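Local coordinates for UDP-N-acetylglucosamine 4,6-dehydratase (Vibrio fischeri, PDB 3PVZ), which binds NAD and probably acts as a lyase of the polysaccharide synthase family, a 4,6-dehydratase of UDP-N-acetylglucosamine, at residues R37-G42 and G111-V116; Y115-S120 and K159-S164; S196-A201 and G241-M246. One frame throughout, in Å; residues are numbered along the deposited sequence.

The three contacts follow one another along the chain and across one sheet. Interaction 1 pairs strand 37-41 with 115-118, interaction 2 pairs 115-118 with 159-163, and the two share Y115 and V116; their centres lie about 9 Å apart. Interaction 3, about 9 Å from interaction 2 and about 16 Å from interaction 1 between centres, sets the end of the next strand, 194-198, against helix 237-250. Strands 37-41, 115-118, 159-163 and 194-198 are consecutive neighbours in the parallel part of a nine-stranded mixed sheet. All three contacts reach NAD: G42 and S120 lie by its adenosine ribose, and F200 and A201 by the nicotinamide, so the dinucleotide runs across the C-terminal ends of these strands.

Interaction 1: residues R37-G42 and G111-V116; sequences RFLVLG and GQYDYV. With NA (sodium ion), chain H; NAD (nicotinamide-adenine-dinucleotide), chain E.
R37 lies along D114 from CB to NH1, and its NH2 turns to Q112. R37 CB lies 3.3 Å from D114 OD2, CG stays close to the same oxygen, CD meets both it and Q112 O, and NE donates to OD2 at 2.9 Å on a nearly straight path (174°). The bend at chi3 (-66°) turns the guanidinium so that R37 NH1 meets D114 OD1 at 2.9 Å, a side-on salt bridge with one nitrogen to each oxygen. Both oxygens lie near the guanidinium plane, yet the nitrogens come from above the carboxylate plane. At the tip, NH2 makes a weak, long bond to Q112 OE1, an oxygen that also binds a sodium ion. The backbone N of R37 takes the anti lone pair of OD2, giving that atom two donors, while R37 O accepts from both D114 N and Y115 N. Further along, L39 CB sits 3.5 Å from the centroid of the Y113 ring, 8° off its normal, a CH-pi contact over the face. The F38 and Y115 rings are offset, with little overlap, centroids 5.2 Å apart. Parallel bridges F38-Y115 and L39-V116 join the first and fourth strands of the Rossmann-type NAD-binding domain.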
loop_
_atom_site.group_PDB
_atom_site.type_symbol
_atom_site.label_atom_id
_atom_site.label_comp_id
_atom_site.label_asym_id
_atom_site.label_seq_id
_atom_site.Cartn_x
_atom_site.Cartn_y
_atom_site.Cartn_z
ATOM N N ARG A 37 -13.316 21.976 7.400
ATOM C CA ARG A 37 -13.459 20.613 6.972
ATOM C C ARG A 37 -12.284 20.155 6.126
ATOM O O ARG A 37 -11.912 20.826 5.158
ATOM C CB ARG A 37 -14.717 20.551 6.140
ATOM C CG ARG A 37 -15.998 20.991 6.918
ATOM C CD ARG A 37 -17.161 21.202 6.004
ATOM N NE ARG A 37 -16.917 22.331 5.107
ATOM C CZ ARG A 37 -17.731 22.722 4.141
ATOM N NH1 ARG A 37 -17.427 23.800 3.439
ATOM N NH2 ARG A 37 -18.848 22.068 3.883
ATOM N N PHE A 38 -11.752 18.977 6.421
ATOM C CA PHE A 38 -10.570 18.462 5.762
ATOM C C PHE A 38 -10.781 17.080 5.186
ATOM O O PHE A 38 -11.307 16.168 5.854
ATOM C CB PHE A 38 -9.342 18.395 6.688
ATOM C CG PHE A 38 -8.968 19.686 7.333
ATOM C CD1 PHE A 38 -7.894 20.413 6.862
ATOM C CD2 PHE A 38 -9.697 20.190 8.377
ATOM C CE1 PHE A 38 -7.536 21.603 7.444
ATOM C CE2 PHE A 38 -9.375 21.406 8.941
ATOM C CZ PHE A 38 -8.289 22.107 8.491
ATOM N N LEU A 39 -10.223 16.893 3.988
ATOM C CA LEU A 39 -10.110 15.619 3.338
ATOM C C LEU A 39 -8.604 15.329 3.131
ATOM O O LEU A 39 -7.944 16.112 2.527
ATOM C CB LEU A 39 -10.825 15.700 1.980
ATOM C CG LEU A 39 -10.717 14.465 1.077
ATOM C CD1 LEU A 39 -11.134 13.103 1.853
ATOM C CD2 LEU A 39 -11.455 14.657 -0.223
ATOM N N VAL A 40 -8.085 14.185 3.610
ATOM C CA VAL A 40 -6.708 13.811 3.402
ATOM C C VAL A 40 -6.668 12.532 2.631
ATOM O O VAL A 40 -7.025 11.450 3.139
ATOM C CB VAL A 40 -5.953 13.628 4.766
ATOM C CG1 VAL A 40 -4.466 13.349 4.540
ATOM C CG2 VAL A 40 -6.149 14.890 5.608
ATOM N N LEU A 41 -6.159 12.643 1.419
ATOM C CA LEU A 41 -5.958 11.534 0.541
ATOM C C LEU A 41 -4.550 10.985 0.708
ATOM O O LEU A 41 -3.602 11.685 0.796
ATOM C CB LEU A 41 -6.142 12.026 -0.895
ATOM C CG LEU A 41 -7.471 12.726 -1.092
ATOM C CD1 LEU A 41 -7.645 13.062 -2.563
ATOM C CD2 LEU A 41 -8.630 11.865 -0.569
ATOM N N GLY A 42 -4.428 9.685 0.656
ATOM C CA GLY A 42 -3.191 9.025 1.020
ATOM C C GLY A 42 -2.862 9.265 2.467
ATOM O O GLY A 42 -1.670 9.276 2.884
ATOM N N GLY A 111 -18.381 15.009 -0.553
ATOM C CA GLY A 111 -17.418 15.935 -1.175
ATOM C C GLY A 111 -17.284 17.358 -0.631
ATOM O O GLY A 111 -16.578 18.174 -1.150
ATOM N N GLN A 112 -17.954 17.654 0.448
ATOM C CA GLN A 112 -17.995 18.995 1.020
ATOM C C GLN A 112 -16.856 19.183 1.992
ATOM O O GLN A 112 -16.959 18.707 3.155
ATOM C CB GLN A 112 -19.334 19.101 1.771
ATOM C CG GLN A 112 -20.510 19.254 0.853
ATOM C CD GLN A 112 -20.539 20.636 0.242
ATOM O OE1 GLN A 112 -20.678 21.652 0.944
ATOM N NE2 GLN A 112 -20.377 20.691 -1.027
ATOM N N TYR A 113 -15.780 19.825 1.513
ATOM C CA TYR A 113 -14.542 20.039 2.280
ATOM C C TYR A 113 -14.047 21.450 2.023
ATOM O O TYR A 113 -14.356 22.017 1.011
ATOM C CB TYR A 113 -13.440 19.060 1.913
ATOM C CG TYR A 113 -13.861 17.642 2.111
ATOM C CD1 TYR A 113 -13.823 17.047 3.354
ATOM C CD2 TYR A 113 -14.257 16.868 1.055
ATOM C CE1 TYR A 113 -14.233 15.738 3.522
ATOM C CE2 TYR A 113 -14.654 15.549 1.228
ATOM C CZ TYR A 113 -14.635 14.991 2.453
ATOM O OH TYR A 113 -15.051 13.659 2.590
ATOM N N ASP A 114 -13.311 22.027 2.968
ATOM C CA ASP A 114 -12.709 23.344 2.758
ATOM C C ASP A 114 -11.290 23.150 2.222
ATOM O O ASP A 114 -10.869 23.865 1.290
ATOM C CB ASP A 114 -12.716 24.143 4.042
ATOM C CG ASP A 114 -14.113 24.371 4.560
ATOM O OD1 ASP A 114 -14.863 25.054 3.822
ATOM O OD2 ASP A 114 -14.465 23.860 5.685
ATOM N N TYR A 115 -10.614 22.116 2.740
ATOM C CA TYR A 115 -9.231 21.873 2.431
ATOM C C TYR A 115 -9.074 20.408 2.058
ATOM O O TYR A 115 -9.502 19.498 2.797
ATOM C CB TYR A 115 -8.329 22.180 3.617
ATOM C CG TYR A 115 -8.280 23.632 4.104
ATOM C CD1 TYR A 115 -7.439 24.540 3.511
ATOM C CD2 TYR A 115 -9.018 24.047 5.228
ATOM C CE1 TYR A 115 -7.379 25.859 3.942
ATOM C CE2 TYR A 115 -8.968 25.307 5.661
ATOM C CZ TYR A 115 -8.146 26.231 5.014
ATOM O OH TYR A 115 -8.096 27.529 5.418
ATOM N N VAL A 116 -8.480 20.183 0.891
ATOM C CA VAL A 116 -8.249 18.832 0.385
ATOM C C VAL A 116 -6.732 18.653 0.251
ATOM O O VAL A 116 -6.095 19.455 -0.386
ATOM C CB VAL A 116 -8.980 18.597 -0.943
ATOM C CG1 VAL A 116 -8.667 17.173 -1.463
ATOM C CG2 VAL A 116 -10.513 18.828 -0.745
HETATM NA NA NA H . -20.991 23.865 0.669
HETATM P PA NAD E . 3.855 6.662 1.216
HETATM O O1A NAD E . 4.144 5.475 0.355
HETATM O O2A NAD E . 4.111 6.331 2.655
HETATM O O5B NAD E . 2.294 6.956 1.299
HETATM C C5B NAD E . 1.614 7.112 0.035
HETATM C C4B NAD E . 0.162 6.770 0.386
HETATM O O4B NAD E . -0.703 6.892 -0.723
HETATM C C3B NAD E . 0.068 5.295 0.893
HETATM O O3B NAD E . -0.579 5.223 2.147
HETATM C C2B NAD E . -0.742 4.606 -0.230
HETATM O O2B NAD E . -1.461 3.450 0.185
HETATM C C1B NAD E . -1.604 5.818 -0.656
HETATM N N9A NAD E . -2.157 5.619 -1.987
HETATM C C8A NAD E . -1.485 5.336 -3.112
HETATM N N7A NAD E . -2.291 5.167 -4.108
HETATM C C5A NAD E . -3.551 5.436 -3.648
HETATM C C6A NAD E . -4.821 5.421 -4.217
HETATM N N6A NAD E . -4.904 5.167 -5.564
HETATM N N1A NAD E . -5.890 5.695 -3.476
HETATM C C2A NAD E . -5.769 5.951 -2.178
HETATM N N3A NAD E . -4.594 5.949 -1.599
HETATM C C4A NAD E . -3.487 5.705 -2.288
HETATM O O3 NAD E . 4.687 7.923 0.663
HETATM P PN NAD E . 5.065 9.135 1.684
HETATM O O1N NAD E . 6.469 8.933 2.228
HETATM O O2N NAD E . 4.114 9.508 2.745
HETATM O O5D NAD E . 5.311 10.329 0.569
HETATM C C5D NAD E . 4.084 10.894 0.133
HETATM C C4D NAD E . 4.375 11.958 -0.932
HETATM O O4D NAD E . 5.512 12.782 -0.524
HETATM C C3D NAD E . 4.805 11.278 -2.251
HETATM O O3D NAD E . 4.486 12.066 -3.420
HETATM C C2D NAD E . 6.347 11.281 -2.149
HETATM O O2D NAD E . 6.985 11.217 -3.433
HETATM C C1D NAD E . 6.595 12.635 -1.484
HETATM N N1N NAD E . 7.919 12.714 -0.846
HETATM C C2N NAD E . 8.201 11.857 0.143
HETATM C C3N NAD E . 9.420 11.897 0.787
HETATM C C7N NAD E . 9.760 10.945 1.858
HETATM O O7N NAD E . 10.901 11.015 2.310
HETATM N N7N NAD E . 8.903 10.017 2.310
HETATM C C4N NAD E . 10.381 12.860 0.392
HETATM C C5N NAD E . 10.044 13.739 -0.624
HETATM C C6N NAD E . 8.797 13.639 -1.243
HETATM O O HOH W 1 -18.663 24.273 0.635
HETATM O O HOH W 2 -20.526 23.494 -1.497
#

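Interaction 2: residues Y115-S120 and K159-S164; sequences YVLNLS and KYFCVS. With NAD (nicotinamide-adenine-dinucleotide), chain E.
Y160 lays its ring beside V116 and N118: Y160 CE2 lies 3.9 Å from V116 CG1, and V116 O sits over one ring face. With CG anti to the backbone N in both Y160 (chi1 -172°) and N118 (chi1 -173°), the two side chains run the same way, and N118 ND2 donates to Y160 OH at 2.9 Å. The amide stands almost perpendicular to the ring (87°), and the hydroxyl is also hydrogen-bonded to T148 of helix 131-154. N118 OD1 accepts from S120 N at 2.9 Å, an Asx turn, and from S120 OG in the carbonyl plane at 2.7 Å, so the amide is held from both ends. On the opposite sheet face, the F161 ring presents its edge to L117 CB and to L119 CD1. Three backbone bonds fix the parallel register, among them N118 N to F161 O at 2.8 Å; beyond them a water links N118 O to V163 N. S120 CA approaches NAD O4B to 3.3 Å. The arrangement is a beta-alpha-beta crossover: strands 115-118 and 159-163, joined through helix 131-154, with the strands' C-terminal ends bordering the cofactor, as in a Rossmann-type fold.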
loop_
_atom_site.group_PDB
_atom_site.type_symbol
_atom_site.label_atom_id
_atom_site.label_comp_id
_atom_site.label_asym_id
_atom_site.label_seq_id
_atom_site.Cartn_x
_atom_site.Cartn_y
_atom_site.Cartn_z
ATOM N N TYR A 115 -10.614 22.116 2.740
ATOM C CA TYR A 115 -9.231 21.873 2.431
ATOM C C TYR A 115 -9.074 20.408 2.058
ATOM O O TYR A 115 -9.502 19.498 2.797
ATOM C CB TYR A 115 -8.329 22.180 3.617
ATOM C CG TYR A 115 -8.280 23.632 4.104
ATOM C CD1 TYR A 115 -7.439 24.540 3.511
ATOM C CD2 TYR A 115 -9.018 24.047 5.228
ATOM C CE1 TYR A 115 -7.379 25.859 3.942
ATOM C CE2 TYR A 115 -8.968 25.307 5.661
ATOM C CZ TYR A 115 -8.146 26.231 5.014
ATOM O OH TYR A 115 -8.096 27.529 5.418
ATOM N N VAL A 116 -8.480 20.183 0.891
ATOM C CA VAL A 116 -8.249 18.832 0.385
ATOM C C VAL A 116 -6.732 18.653 0.251
ATOM O O VAL A 116 -6.095 19.455 -0.386
ATOM C CB VAL A 116 -8.980 18.597 -0.943
ATOM C CG1 VAL A 116 -8.667 17.173 -1.463
ATOM C CG2 VAL A 116 -10.513 18.828 -0.745
ATOM N N LEU A 117 -6.176 17.639 0.926
ATOM C CA LEU A 117 -4.739 17.387 0.955
ATOM C C LEU A 117 -4.474 16.027 0.298
ATOM O O LEU A 117 -5.108 15.036 0.642
ATOM C CB LEU A 117 -4.218 17.376 2.403
ATOM C CG LEU A 117 -4.270 18.687 3.195
ATOM C CD1 LEU A 117 -5.681 18.903 3.787
ATOM C CD2 LEU A 117 -3.231 18.729 4.322
ATOM N N ASN A 118 -3.606 15.994 -0.701
ATOM C CA ASN A 118 -3.293 14.761 -1.413
ATOM C C ASN A 118 -1.859 14.361 -1.167
ATOM O O ASN A 118 -0.943 14.945 -1.734
ATOM C CB ASN A 118 -3.552 14.945 -2.903
ATOM C CG ASN A 118 -3.413 13.641 -3.728
ATOM O OD1 ASN A 118 -3.102 12.589 -3.217
ATOM N ND2 ASN A 118 -3.734 13.732 -4.999
ATOM N N LEU A 119 -1.677 13.360 -0.307
ATOM C CA LEU A 119 -0.381 12.810 -0.018
ATOM C C LEU A 119 -0.354 11.393 -0.570
ATOM O O LEU A 119 0.421 10.578 -0.114
ATOM C CB LEU A 119 -0.112 12.759 1.512
ATOM C CG LEU A 119 0.203 14.101 2.191
ATOM C CD1 LEU A 119 1.343 14.838 1.464
ATOM C CD2 LEU A 119 -1.061 14.960 2.326
ATOM N N SER A 120 -1.158 11.112 -1.598
ATOM C CA SER A 120 -1.152 9.780 -2.200
ATOM C C SER A 120 -0.201 9.817 -3.393
ATOM O O SER A 120 -0.060 10.853 -4.024
ATOM C CB SER A 120 -2.560 9.369 -2.609
ATOM O OG SER A 120 -2.936 10.005 -3.832
ATOM N N LYS A 159 -9.106 25.298 -1.079
ATOM C CA LYS A 159 -7.683 25.027 -1.159
ATOM C C LYS A 159 -7.395 23.555 -1.371
ATOM O O LYS A 159 -7.955 22.678 -0.713
ATOM C CB LYS A 159 -6.966 25.548 0.103
ATOM C CG LYS A 159 -5.462 25.336 0.135
ATOM C CD LYS A 159 -4.809 26.472 -0.702
ATOM C CE LYS A 159 -3.327 26.442 -0.637
ATOM N NZ LYS A 159 -2.840 26.823 0.728
ATOM N N TYR A 160 -6.515 23.304 -2.328
ATOM C CA TYR A 160 -6.010 21.975 -2.570
ATOM C C TYR A 160 -4.498 22.012 -2.316
ATOM O O TYR A 160 -3.841 22.955 -2.646
ATOM C CB TYR A 160 -6.313 21.571 -4.034
ATOM C CG TYR A 160 -6.006 20.134 -4.389
ATOM C CD1 TYR A 160 -4.727 19.741 -4.738
ATOM C CD2 TYR A 160 -7.002 19.156 -4.394
ATOM C CE1 TYR A 160 -4.450 18.420 -5.081
ATOM C CE2 TYR A 160 -6.726 17.851 -4.723
ATOM C CZ TYR A 160 -5.445 17.483 -5.087
ATOM O OH TYR A 160 -5.162 16.166 -5.424
ATOM N N PHE A 161 -3.995 20.994 -1.653
ATOM C CA PHE A 161 -2.613 20.893 -1.289
ATOM C C PHE A 161 -2.115 19.563 -1.790
ATOM O O PHE A 161 -2.772 18.511 -1.617
ATOM C CB PHE A 161 -2.424 20.961 0.239
ATOM C CG PHE A 161 -1.074 20.519 0.669
ATOM C CD1 PHE A 161 0.025 21.395 0.596
ATOM C CD2 PHE A 161 -0.839 19.204 1.022
ATOM C CE1 PHE A 161 1.292 20.972 0.890
ATOM C CE2 PHE A 161 0.440 18.787 1.357
ATOM C CZ PHE A 161 1.508 19.687 1.284
ATOM N N CYS A 162 -0.914 19.591 -2.361
ATOM C CA CYS A 162 -0.272 18.347 -2.701
ATOM C C CYS A 162 1.240 18.547 -2.757
ATOM O O CYS A 162 1.716 19.622 -2.510
ATOM C CB CYS A 162 -0.818 17.816 -4.027
ATOM S SG CYS A 162 -0.528 18.912 -5.358
ATOM N N VAL A 163 1.984 17.508 -3.098
ATOM C CA VAL A 163 3.439 17.545 -3.012
ATOM C C VAL A 163 4.047 18.028 -4.311
ATOM O O VAL A 163 3.490 17.794 -5.376
ATOM C CB VAL A 163 4.028 16.169 -2.752
ATOM C CG1 VAL A 163 3.312 15.509 -1.596
ATOM C CG2 VAL A 163 3.959 15.320 -4.044
ATOM N N SER A 164 5.204 18.683 -4.207
ATOM C CA SER A 164 5.984 19.043 -5.377
ATOM C C SER A 164 7.036 17.992 -5.677
ATOM O O SER A 164 7.314 17.126 -4.836
ATOM C CB SER A 164 6.673 20.384 -5.163
ATOM O OG SER A 164 5.887 21.425 -5.684
HETATM P PA NAD E . 3.855 6.662 1.216
HETATM O O1A NAD E . 4.144 5.475 0.355
HETATM O O2A NAD E . 4.111 6.331 2.655
HETATM O O5B NAD E . 2.294 6.956 1.299
HETATM C C5B NAD E . 1.614 7.112 0.035
HETATM C C4B NAD E . 0.162 6.770 0.386
HETATM O O4B NAD E . -0.703 6.892 -0.723
HETATM C C3B NAD E . 0.068 5.295 0.893
HETATM O O3B NAD E . -0.579 5.223 2.147
HETATM C C2B NAD E . -0.742 4.606 -0.230
HETATM O O2B NAD E . -1.461 3.450 0.185
HETATM C C1B NAD E . -1.604 5.818 -0.656
HETATM N N9A NAD E . -2.157 5.619 -1.987
HETATM C C8A NAD E . -1.485 5.336 -3.112
HETATM N N7A NAD E . -2.291 5.167 -4.108
HETATM C C5A NAD E . -3.551 5.436 -3.648
HETATM C C6A NAD E . -4.821 5.421 -4.217
HETATM N N6A NAD E . -4.904 5.167 -5.564
HETATM N N1A NAD E . -5.890 5.695 -3.476
HETATM C C2A NAD E . -5.769 5.951 -2.178
HETATM N N3A NAD E . -4.594 5.949 -1.599
HETATM C C4A NAD E . -3.487 5.705 -2.288
HETATM O O3 NAD E . 4.687 7.923 0.663
HETATM P PN NAD E . 5.065 9.135 1.684
HETATM O O1N NAD E . 6.469 8.933 2.228
HETATM O O2N NAD E . 4.114 9.508 2.745
HETATM O O5D NAD E . 5.311 10.329 0.569
HETATM C C5D NAD E . 4.084 10.894 0.133
HETATM C C4D NAD E . 4.375 11.958 -0.932
HETATM O O4D NAD E . 5.512 12.782 -0.524
HETATM C C3D NAD E . 4.805 11.278 -2.251
HETATM O O3D NAD E . 4.486 12.066 -3.420
HETATM C C2D NAD E . 6.347 11.281 -2.149
HETATM O O2D NAD E . 6.985 11.217 -3.433
HETATM C C1D NAD E . 6.595 12.635 -1.484
HETATM N N1N NAD E . 7.919 12.714 -0.846
HETATM C C2N NAD E . 8.201 11.857 0.143
HETATM C C3N NAD E . 9.420 11.897 0.787
HETATM C C7N NAD E . 9.760 10.945 1.858
HETATM O O7N NAD E . 10.901 11.015 2.310
HETATM N N7N NAD E . 8.903 10.017 2.310
HETATM C C4N NAD E . 10.381 12.860 0.392
HETATM C C5N NAD E . 10.044 13.739 -0.624
HETATM C C6N NAD E . 8.797 13.639 -1.243
HETATM O O HOH W 3 0.774 14.820 -3.665
#

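Interaction 3: residues S196-A201 and G241-M246; sequences STARFA and GELCLM. With NAD (nicotinamide-adenine-dinucleotide), chain E; SCN (thiocyanate ion), chain G.
With chi1 at -56°, F200 holds CG anti to its carbonyl carbon, and the ring reaches toward helix 237-250. L243 has its CG anti to the backbone N (chi1 -178°), which carries the isobutyl group toward A198 and F200. The two side chains run antiparallel alongside one another, and L243 CD2 stands 3.8 Å from F200 CD1, obliquely to the ring. L243 CG meets A198 CB at 4.1 Å, so one leucine packs on the strand end and on the residue two places further along. C244, one residue on in the helix, approaches the far end of the ring: C244 SG lies 3.5 Å from F200 CZ. The sulfur is 84° off the ring normal, in the ring plane, which makes this an edge-on sulfur-aromatic contact. No hydrogen bond crosses between the two segments, and all five touching residues are buried. In this Rossmann-type domain the contact joins the C-terminal end of parallel strand 194-198, and the loop after it, to a helix covering one face of the sheet; on that face C244 also touches F161, L119 and I47, the last an NAD-binding residue. The opposite end of F200 faces the cofactor, with CB 3.7 Å from NAD C5N, and A201 O lies 3.5 Å from NAD C4N at the nicotinamide ring. A thiocyanate, likely a crystallisation additive, is wedged alongside: its nitrogen accepts from A201 N at 2.8 Å, its carbon lies at the F200 ring edge, and its sulfur packs against L243 CD2 at 3.6 Å.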
loop_
_atom_site.group_PDB
_atom_site.type_symbol
_atom_site.label_atom_id
_atom_site.label_comp_id
_atom_site.label_asym_id
_atom_site.label_seq_id
_atom_site.Cartn_x
_atom_site.Cartn_y
_atom_site.Cartn_z
ATOM N N SER A 196 -1.473 24.922 -3.321
ATOM C CA SER A 196 -0.122 25.114 -2.810
ATOM C C SER A 196 0.526 23.760 -2.562
ATOM O O SER A 196 -0.192 22.783 -2.367
ATOM C CB SER A 196 -0.128 25.980 -1.542
ATOM O OG SER A 196 -0.528 25.282 -0.369
ATOM N N THR A 197 1.865 23.700 -2.555
ATOM C CA THR A 197 2.551 22.427 -2.352
ATOM C C THR A 197 3.652 22.525 -1.291
ATOM O O THR A 197 3.817 23.549 -0.636
ATOM C CB THR A 197 3.161 21.891 -3.669
ATOM O OG1 THR A 197 4.227 22.737 -4.064
ATOM C CG2 THR A 197 2.151 21.854 -4.831
ATOM N N ALA A 198 4.339 21.406 -1.075
ATOM C CA ALA A 198 5.542 21.355 -0.303
ATOM C C ALA A 198 6.616 20.551 -1.014
ATOM O O ALA A 198 6.331 19.652 -1.770
ATOM C CB ALA A 198 5.275 20.793 1.015
ATOM N N ARG A 199 7.864 20.886 -0.743
ATOM C CA ARG A 199 8.996 20.094 -1.197
ATOM C C ARG A 199 9.764 19.628 0.037
ATOM O O ARG A 199 10.148 20.448 0.899
ATOM C CB ARG A 199 9.840 20.950 -2.089
ATOM C CG ARG A 199 11.119 20.271 -2.551
ATOM C CD ARG A 199 11.772 21.142 -3.626
ATOM N NE ARG A 199 11.054 21.048 -4.919
ATOM C CZ ARG A 199 10.875 22.062 -5.766
ATOM N NH1 ARG A 199 10.223 21.868 -6.904
ATOM N NH2 ARG A 199 11.347 23.264 -5.483
ATOM N N PHE A 200 9.950 18.322 0.146
ATOM C CA PHE A 200 10.501 17.718 1.367
ATOM C C PHE A 200 11.935 17.195 1.201
ATOM O O PHE A 200 12.325 16.806 0.117
ATOM C CB PHE A 200 9.662 16.522 1.825
ATOM C CG PHE A 200 8.201 16.817 2.064
ATOM C CD1 PHE A 200 7.741 17.187 3.304
ATOM C CD2 PHE A 200 7.277 16.617 1.059
ATOM C CE1 PHE A 200 6.380 17.372 3.533
ATOM C CE2 PHE A 200 5.934 16.843 1.288
ATOM C CZ PHE A 200 5.498 17.243 2.524
ATOM N N ALA A 201 12.709 17.263 2.279
ATOM C CA ALA A 201 13.899 16.448 2.515
ATOM C C ALA A 201 13.484 14.991 2.715
ATOM O O ALA A 201 12.306 14.667 2.709
ATOM C CB ALA A 201 14.588 16.950 3.791
ATOM N N GLY A 241 4.592 16.636 8.589
ATOM C CA GLY A 241 3.199 16.939 8.820
ATOM C C GLY A 241 2.994 18.401 9.075
ATOM O O GLY A 241 2.019 18.982 8.606
ATOM N N GLU A 242 3.920 19.014 9.800
ATOM C CA GLU A 242 3.794 20.439 10.104
ATOM C C GLU A 242 3.950 21.307 8.858
ATOM O O GLU A 242 3.241 22.281 8.691
ATOM C CB GLU A 242 4.781 20.839 11.187
ATOM C CG GLU A 242 4.350 20.388 12.568
ATOM C CD GLU A 242 5.426 20.622 13.659
ATOM O OE1 GLU A 242 6.640 20.678 13.341
ATOM O OE2 GLU A 242 5.043 20.714 14.849
ATOM N N LEU A 243 4.876 20.925 7.994
ATOM C CA LEU A 243 5.083 21.606 6.749
ATOM C C LEU A 243 3.867 21.490 5.818
ATOM O O LEU A 243 3.471 22.489 5.265
ATOM C CB LEU A 243 6.334 21.047 6.056
ATOM C CG LEU A 243 6.754 21.670 4.738
ATOM C CD1 LEU A 243 7.211 23.068 4.975
ATOM C CD2 LEU A 243 7.936 20.871 4.140
ATOM N N CYS A 244 3.298 20.284 5.649
ATOM C CA CYS A 244 2.009 20.132 4.927
ATOM C C CYS A 244 0.911 21.101 5.412
ATOM O O CYS A 244 0.238 21.723 4.607
ATOM C CB CYS A 244 1.466 18.703 5.071
ATOM S SG CYS A 244 2.431 17.488 4.159
ATOM N N LEU A 245 0.727 21.190 6.726
ATOM C CA LEU A 245 -0.369 21.951 7.305
ATOM C C LEU A 245 -0.137 23.460 7.111
ATOM O O LEU A 245 -1.083 24.194 6.884
ATOM C CB LEU A 245 -0.528 21.664 8.787
ATOM C CG LEU A 245 -1.684 22.355 9.574
ATOM C CD1 LEU A 245 -3.027 21.969 9.114
ATOM C CD2 LEU A 245 -1.591 22.047 11.055
HETATM N N MSE A 246 1.116 23.897 7.231
HETATM C CA MSE A 246 1.461 25.303 7.050
HETATM C C MSE A 246 1.226 25.712 5.608
HETATM O O MSE A 246 0.647 26.747 5.359
HETATM C CB MSE A 246 2.914 25.570 7.428
HETATM C CG MSE A 246 3.235 25.486 8.894
HETATM SE SE MSE A 246 2.383 26.827 9.961
HETATM C CE MSE A 246 3.140 28.412 9.137
HETATM P PA NAD E . 3.855 6.662 1.216
HETATM O O1A NAD E . 4.144 5.475 0.355
HETATM O O2A NAD E . 4.111 6.331 2.655
HETATM O O5B NAD E . 2.294 6.956 1.299
HETATM C C5B NAD E . 1.614 7.112 0.035
HETATM C C4B NAD E . 0.162 6.770 0.386
HETATM O O4B NAD E . -0.703 6.892 -0.723
HETATM C C3B NAD E . 0.068 5.295 0.893
HETATM O O3B NAD E . -0.579 5.223 2.147
HETATM C C2B NAD E . -0.742 4.606 -0.230
HETATM O O2B NAD E . -1.461 3.450 0.185
HETATM C C1B NAD E . -1.604 5.818 -0.656
HETATM N N9A NAD E . -2.157 5.619 -1.987
HETATM C C8A NAD E . -1.485 5.336 -3.112
HETATM N N7A NAD E . -2.291 5.167 -4.108
HETATM C C5A NAD E . -3.551 5.436 -3.648
HETATM C C6A NAD E . -4.821 5.421 -4.217
HETATM N N6A NAD E . -4.904 5.167 -5.564
HETATM N N1A NAD E . -5.890 5.695 -3.476
HETATM C C2A NAD E . -5.769 5.951 -2.178
HETATM N N3A NAD E . -4.594 5.949 -1.599
HETATM C C4A NAD E . -3.487 5.705 -2.288
HETATM O O3 NAD E . 4.687 7.923 0.663
HETATM P PN NAD E . 5.065 9.135 1.684
HETATM O O1N NAD E . 6.469 8.933 2.228
HETATM O O2N NAD E . 4.114 9.508 2.745
HETATM O O5D NAD E . 5.311 10.329 0.569
HETATM C C5D NAD E . 4.084 10.894 0.133
HETATM C C4D NAD E . 4.375 11.958 -0.932
HETATM O O4D NAD E . 5.512 12.782 -0.524
HETATM C C3D NAD E . 4.805 11.278 -2.251
HETATM O O3D NAD E . 4.486 12.066 -3.420
HETATM C C2D NAD E . 6.347 11.281 -2.149
HETATM O O2D NAD E . 6.985 11.217 -3.433
HETATM C C1D NAD E . 6.595 12.635 -1.484
HETATM N N1N NAD E . 7.919 12.714 -0.846
HETATM C C2N NAD E . 8.201 11.857 0.143
HETATM C C3N NAD E . 9.420 11.897 0.787
HETATM C C7N NAD E . 9.760 10.945 1.858
HETATM O O7N NAD E . 10.901 11.015 2.310
HETATM N N7N NAD E . 8.903 10.017 2.310
HETATM C C4N NAD E . 10.381 12.860 0.392
HETATM C C5N NAD E . 10.044 13.739 -0.624
HETATM C C6N NAD E . 8.797 13.639 -1.243
HETATM S S SCN G . 9.525 19.042 6.743
HETATM C C SCN G . 10.582 18.603 5.396
HETATM N N SCN G . 11.282 18.324 4.472
#